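Local coordinates for protein PurR transcriptional regulator (Vibrio parahaemolyticus, PDB 3D8U) that probably binds cis-regulatory DNA as a transcription factor of the LacI/PurR family, the chain here having a periplasmic-binding-protein-like fold that probably senses a small effector, at residues B[7-12]-B[63-68]; B[68-73]-B[91-96]. All coordinates share one frame; numbering follows the deposited sequence.

Contact 1: residues B[7-12]-B[63-68]; sequences ALIIPS and VVLFGS
The ring of Phe66 lies against Pro11, Leu8 and Ile10, each meeting it in a different way. Pro11 crosses the phenylalanine side chain at about a right angle and sets its CD over one face, 4.1 Å from the ring centroid and displaced toward the rim, a CH-pi contact. Leu8 comes in at the edge, its CD1 close to the ring plane and 3.7 Å from Phe66 CE2. Ile10 runs alongside, pointing the same way as the ring; although its CB heads away from strand 63-66, its CD1 turns back to 3.5 Å from CE2 of Phe66. With CG of Leu8 anti to the backbone N (chi1 162°), the end of the side chain bends toward strand 63-66, and its CD1 lies 3.6 Å from Val64 CG1 as the two side chains meet at a slant. On the other face of the sheet Ile9 and Leu65 extend next to each other, with Ile9 CG1 3.8 Å from Leu65 CD2, while Ala7 CB and Val63 CG2 approach less closely.

The strands run parallel, their axes 14° apart and 4.7 Å at closest approach. Val64 N donates a hydrogen bond to Ala7 O (2.8 Å), whereas the bond from Ile9 N to Val64 O is weak at 3.4 Å. The pairing slackens toward the C-terminal end, where side chains rather than backbone bonds join the segments.

These are neighbouring inner strands of the parallel sheet in a Rossmann-like subdomain of the periplasmic-binding-protein fold. Helix 16-32 packs on the Leu8, Val64 and Phe66 face, with Phe21 edge-to-face to Phe66, while helix 45-56 lies against Ile9 and Leu65; strands 36-40 and 85-88 flank the pair.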
loop_
_atom_site.group_PDB
_atom_site.type_symbol
_atom_site.label_atom_id
_atom_site.label_comp_id
_atom_site.label_asym_id
_atom_site.label_seq_id
_atom_site.Cartn_x
_atom_site.Cartn_y
_atom_site.Cartn_z
ATOM N N ALA B 7 -2.941 -0.181 22.501
ATOM C CA ALA B 7 -1.874 -0.638 21.617
ATOM C C ALA B 7 -2.339 -1.569 20.508
ATOM O O ALA B 7 -3.297 -2.328 20.672
ATOM C CB ALA B 7 -0.747 -1.286 22.422
ATOM N N LEU B 8 -1.639 -1.501 19.380
ATOM C CA LEU B 8 -2.012 -2.252 18.198
ATOM C C LEU B 8 -0.770 -2.606 17.391
ATOM O O LEU B 8 0.038 -1.739 17.043
ATOM C CB LEU B 8 -2.995 -1.439 17.355
ATOM C CG LEU B 8 -3.173 -1.844 15.898
ATOM C CD1 LEU B 8 -4.243 -2.891 15.791
ATOM C CD2 LEU B 8 -3.547 -0.631 15.091
ATOM N N ILE B 9 -0.629 -3.891 17.099
ATOM C CA ILE B 9 0.517 -4.370 16.350
ATOM C C ILE B 9 0.091 -4.792 14.955
ATOM O O ILE B 9 -0.580 -5.812 14.763
ATOM C CB ILE B 9 1.243 -5.507 17.088
ATOM C CG1 ILE B 9 1.506 -5.100 18.541
ATOM C CG2 ILE B 9 2.553 -5.856 16.384
ATOM C CD1 ILE B 9 2.139 -6.192 19.399
ATOM N N ILE B 10 0.479 -3.964 13.993
ATOM C CA ILE B 10 0.256 -4.195 12.573
ATOM C C ILE B 10 1.183 -5.295 12.061
ATOM O O ILE B 10 2.347 -5.366 12.461
ATOM C CB ILE B 10 0.485 -2.867 11.784
ATOM C CG1 ILE B 10 -0.732 -1.935 11.890
ATOM C CG2 ILE B 10 0.870 -3.112 10.326
ATOM C CD1 ILE B 10 -2.100 -2.638 11.889
ATOM N N PRO B 11 0.662 -6.170 11.187
ATOM C CA PRO B 11 1.470 -7.218 10.565
ATOM C C PRO B 11 2.170 -6.776 9.279
ATOM O O PRO B 11 3.314 -7.147 9.059
ATOM C CB PRO B 11 0.445 -8.310 10.269
ATOM C CG PRO B 11 -0.826 -7.576 10.003
ATOM C CD PRO B 11 -0.747 -6.247 10.757
ATOM N N SER B 12 1.475 -6.013 8.435
ATOM C CA SER B 12 2.065 -5.446 7.210
ATOM C C SER B 12 1.581 -4.029 6.972
ATOM O O SER B 12 0.500 -3.646 7.409
ATOM C CB SER B 12 1.770 -6.305 5.971
ATOM O OG SER B 12 2.713 -7.348 5.834
ATOM N N VAL B 63 -5.276 -4.055 24.125
ATOM C CA VAL B 63 -4.427 -4.188 22.948
ATOM C C VAL B 63 -5.160 -4.949 21.842
ATOM O O VAL B 63 -5.948 -5.853 22.122
ATOM C CB VAL B 63 -3.071 -4.862 23.308
ATOM C CG1 VAL B 63 -3.282 -6.097 24.182
ATOM C CG2 VAL B 63 -2.251 -5.195 22.060
ATOM N N VAL B 64 -4.902 -4.581 20.589
ATOM C CA VAL B 64 -5.594 -5.202 19.455
ATOM C C VAL B 64 -4.606 -5.772 18.442
ATOM O O VAL B 64 -3.650 -5.103 18.056
ATOM C CB VAL B 64 -6.638 -4.241 18.811
ATOM C CG1 VAL B 64 -6.134 -2.824 18.819
ATOM C CG2 VAL B 64 -7.002 -4.667 17.406
ATOM N N LEU B 65 -4.853 -7.019 18.037
ATOM C CA LEU B 65 -3.905 -7.798 17.241
ATOM C C LEU B 65 -4.512 -8.449 16.005
ATOM O O LEU B 65 -5.654 -8.913 16.027
ATOM C CB LEU B 65 -3.282 -8.902 18.095
ATOM C CG LEU B 65 -2.490 -8.522 19.342
ATOM C CD1 LEU B 65 -1.824 -9.769 19.877
ATOM C CD2 LEU B 65 -1.457 -7.447 19.045
ATOM N N PHE B 66 -3.721 -8.503 14.942
ATOM C CA PHE B 66 -4.119 -9.168 13.720
ATOM C C PHE B 66 -3.728 -10.634 13.763
ATOM O O PHE B 66 -2.729 -10.995 14.386
ATOM C CB PHE B 66 -3.462 -8.476 12.537
ATOM C CG PHE B 66 -4.090 -7.172 12.195
ATOM C CD1 PHE B 66 -4.815 -7.026 11.020
ATOM C CD2 PHE B 66 -3.985 -6.089 13.056
ATOM C CE1 PHE B 66 -5.422 -5.811 10.687
ATOM C CE2 PHE B 66 -4.596 -4.871 12.745
ATOM C CZ PHE B 66 -5.315 -4.734 11.552
ATOM N N GLY B 67 -4.529 -11.477 13.111
ATOM C CA GLY B 67 -4.254 -12.914 13.018
ATOM C C GLY B 67 -4.540 -13.682 14.295
ATOM O O GLY B 67 -4.548 -13.123 15.390
ATOM N N SER B 68 -4.779 -14.978 14.152
ATOM C CA SER B 68 -5.060 -15.824 15.298
ATOM C C SER B 68 -3.796 -16.491 15.815
ATOM O O SER B 68 -3.697 -16.778 17.007
ATOM C CB SER B 68 -6.099 -16.880 14.938
ATOM O OG SER B 68 -6.104 -17.923 15.903
#

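Contact 2: residues B[68-73]-B[91-96]; sequences SEHSQR and LSSKAS
Ser68 overlaps Leu91 and Ser93 with different parts of one short side chain. Its CB meets the end of the leucine, 3.8 Å from Leu91 CD2, and also lies 3.7 Å from the carbonyl oxygen Leu91 O. Its hydroxyl swings anti to the backbone N (chi1 164°), which carries OG over the backbone of the opposing loop, 3.8 Å from Ser93 CB.

Ser93 answers with its own side chain directed at 68-73. Its OG stands between backbone N and carbonyl carbon (chi1 58°), which turns it toward Ser68 O and the edge of His70. It lies 3.4 Å from Ser68 O, at most a long, weak hydrogen bond, since its stronger partner is the carboxylate of Glu87. The same OG sits at the edge of the His70 imidazole, near the ring plane and 4.0 Å from His70 CD2, a van der Waals approach. The imidazole is held from elsewhere: ND1 is hydrogen-bonded to Glu48, and NE2 weakly to Gly67 O, two bonds that would limit its rotation.

With 156 Å² buried in all, this is a modest surface contact between two loops. One leads from strand 63-66 into helix 72-80, with Ser71 at the N-cap position; the other follows strand 85-88 and runs toward strand 98-100. They meet beyond the C-terminal ends of two adjacent parallel strands, and Glu48 links His70 to helix 45-56.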
loop_
_atom_site.group_PDB
_atom_site.type_symbol
_atom_site.label_atom_id
_atom_site.label_comp_id
_atom_site.label_asym_id
_atom_site.label_seq_id
_atom_site.Cartn_x
_atom_site.Cartn_y
_atom_site.Cartn_z
ATOM N N SER B 68 -4.779 -14.978 14.152
ATOM C CA SER B 68 -5.060 -15.824 15.298
ATOM C C SER B 68 -3.796 -16.491 15.815
ATOM O O SER B 68 -3.697 -16.778 17.007
ATOM C CB SER B 68 -6.099 -16.880 14.938
ATOM O OG SER B 68 -6.104 -17.923 15.903
ATOM N N GLU B 69 -2.843 -16.751 14.919
ATOM C CA GLU B 69 -1.589 -17.414 15.281
ATOM C C GLU B 69 -0.721 -16.468 16.097
ATOM O O GLU B 69 -0.453 -15.350 15.654
ATOM C CB GLU B 69 -0.838 -17.885 14.033
ATOM N N HIS B 70 -0.314 -16.905 17.295
ATOM C CA HIS B 70 0.496 -16.086 18.222
ATOM C C HIS B 70 1.517 -16.890 19.030
ATOM O O HIS B 70 1.907 -17.987 18.628
ATOM C CB HIS B 70 -0.395 -15.247 19.151
ATOM C CG HIS B 70 -1.320 -14.329 18.417
ATOM N ND1 HIS B 70 -0.874 -13.223 17.725
ATOM C CD2 HIS B 70 -2.661 -14.369 18.240
ATOM C CE1 HIS B 70 -1.904 -12.615 17.162
ATOM N NE2 HIS B 70 -2.999 -13.294 17.458
ATOM N N SER B 71 1.943 -16.345 20.167
ATOM C CA SER B 71 3.113 -16.863 20.875
ATOM C C SER B 71 2.812 -17.204 22.329
ATOM O O SER B 71 2.084 -16.471 23.003
ATOM C CB SER B 71 4.224 -15.818 20.841
ATOM O OG SER B 71 3.863 -14.705 20.036
ATOM N N GLN B 72 3.394 -18.298 22.820
ATOM C CA GLN B 72 3.266 -18.669 24.231
ATOM C C GLN B 72 3.399 -17.437 25.123
ATOM O O GLN B 72 2.499 -17.132 25.901
ATOM C CB GLN B 72 4.305 -19.727 24.617
ATOM N N ARG B 73 4.502 -16.711 24.975
ATOM C CA ARG B 73 4.747 -15.523 25.785
ATOM C C ARG B 73 3.714 -14.416 25.577
ATOM O O ARG B 73 3.383 -13.709 26.527
ATOM C CB ARG B 73 6.167 -14.989 25.582
ATOM N N LEU B 91 -11.462 -16.678 13.192
ATOM C CA LEU B 91 -11.605 -17.425 14.424
ATOM C C LEU B 91 -10.653 -16.785 15.432
ATOM O O LEU B 91 -9.686 -16.118 15.036
ATOM C CB LEU B 91 -11.285 -18.909 14.187
ATOM C CG LEU B 91 -9.849 -19.467 14.106
ATOM C CD1 LEU B 91 -9.889 -20.962 13.723
ATOM C CD2 LEU B 91 -8.915 -18.688 13.162
ATOM N N SER B 92 -10.928 -16.967 16.721
ATOM C CA SER B 92 -10.124 -16.333 17.765
ATOM C C SER B 92 -9.503 -17.326 18.750
ATOM O O SER B 92 -10.209 -18.128 19.368
ATOM C CB SER B 92 -10.955 -15.298 18.516
ATOM O OG SER B 92 -11.916 -15.933 19.335
ATOM N N SER B 93 -8.182 -17.257 18.895
ATOM C CA SER B 93 -7.451 -18.079 19.856
ATOM C C SER B 93 -7.878 -17.720 21.276
ATOM O O SER B 93 -8.616 -16.753 21.469
ATOM C CB SER B 93 -5.942 -17.886 19.683
ATOM O OG SER B 93 -5.565 -16.526 19.843
ATOM N N LYS B 94 -7.419 -18.496 22.258
ATOM C CA LYS B 94 -7.777 -18.300 23.674
ATOM C C LYS B 94 -9.197 -17.735 23.871
ATOM O O LYS B 94 -9.418 -16.521 23.821
ATOM C CB LYS B 94 -6.722 -17.451 24.394
ATOM N N ALA B 95 -10.138 -18.649 24.109
ATOM C CA ALA B 95 -11.594 -18.401 24.107
ATOM C C ALA B 95 -12.081 -16.981 24.418
ATOM O O ALA B 95 -12.890 -16.418 23.672
ATOM C CB ALA B 95 -12.313 -19.428 25.004
ATOM N N SER B 96 -11.582 -16.415 25.516
ATOM C CA SER B 96 -12.032 -15.113 26.004
ATOM C C SER B 96 -11.303 -13.935 25.329
ATOM O O SER B 96 -10.880 -12.982 25.992
ATOM C CB SER B 96 -11.899 -15.055 27.528
ATOM O OG SER B 96 -13.040 -14.460 28.124
#

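How the contacts relate
Strand 63-66 connects the two contacts in series: contact 1 pairs it with strand 6-10 inside the sheet, and contact 2 takes up the chain where that strand runs out. Ser68 belongs to both, and their centres lie 12 Å apart. They also touch through packing, with Leu65 CD1 3.9 Å from His70 CE1, so the side of the strand that meets Ile9 extends onto the imidazole. Burial falls from the core pairing to the surface loops. In this family the effector pocket generally lies between two subdomains, near C-terminal strand ends such as those followed by these loops, but no ligand site is established here.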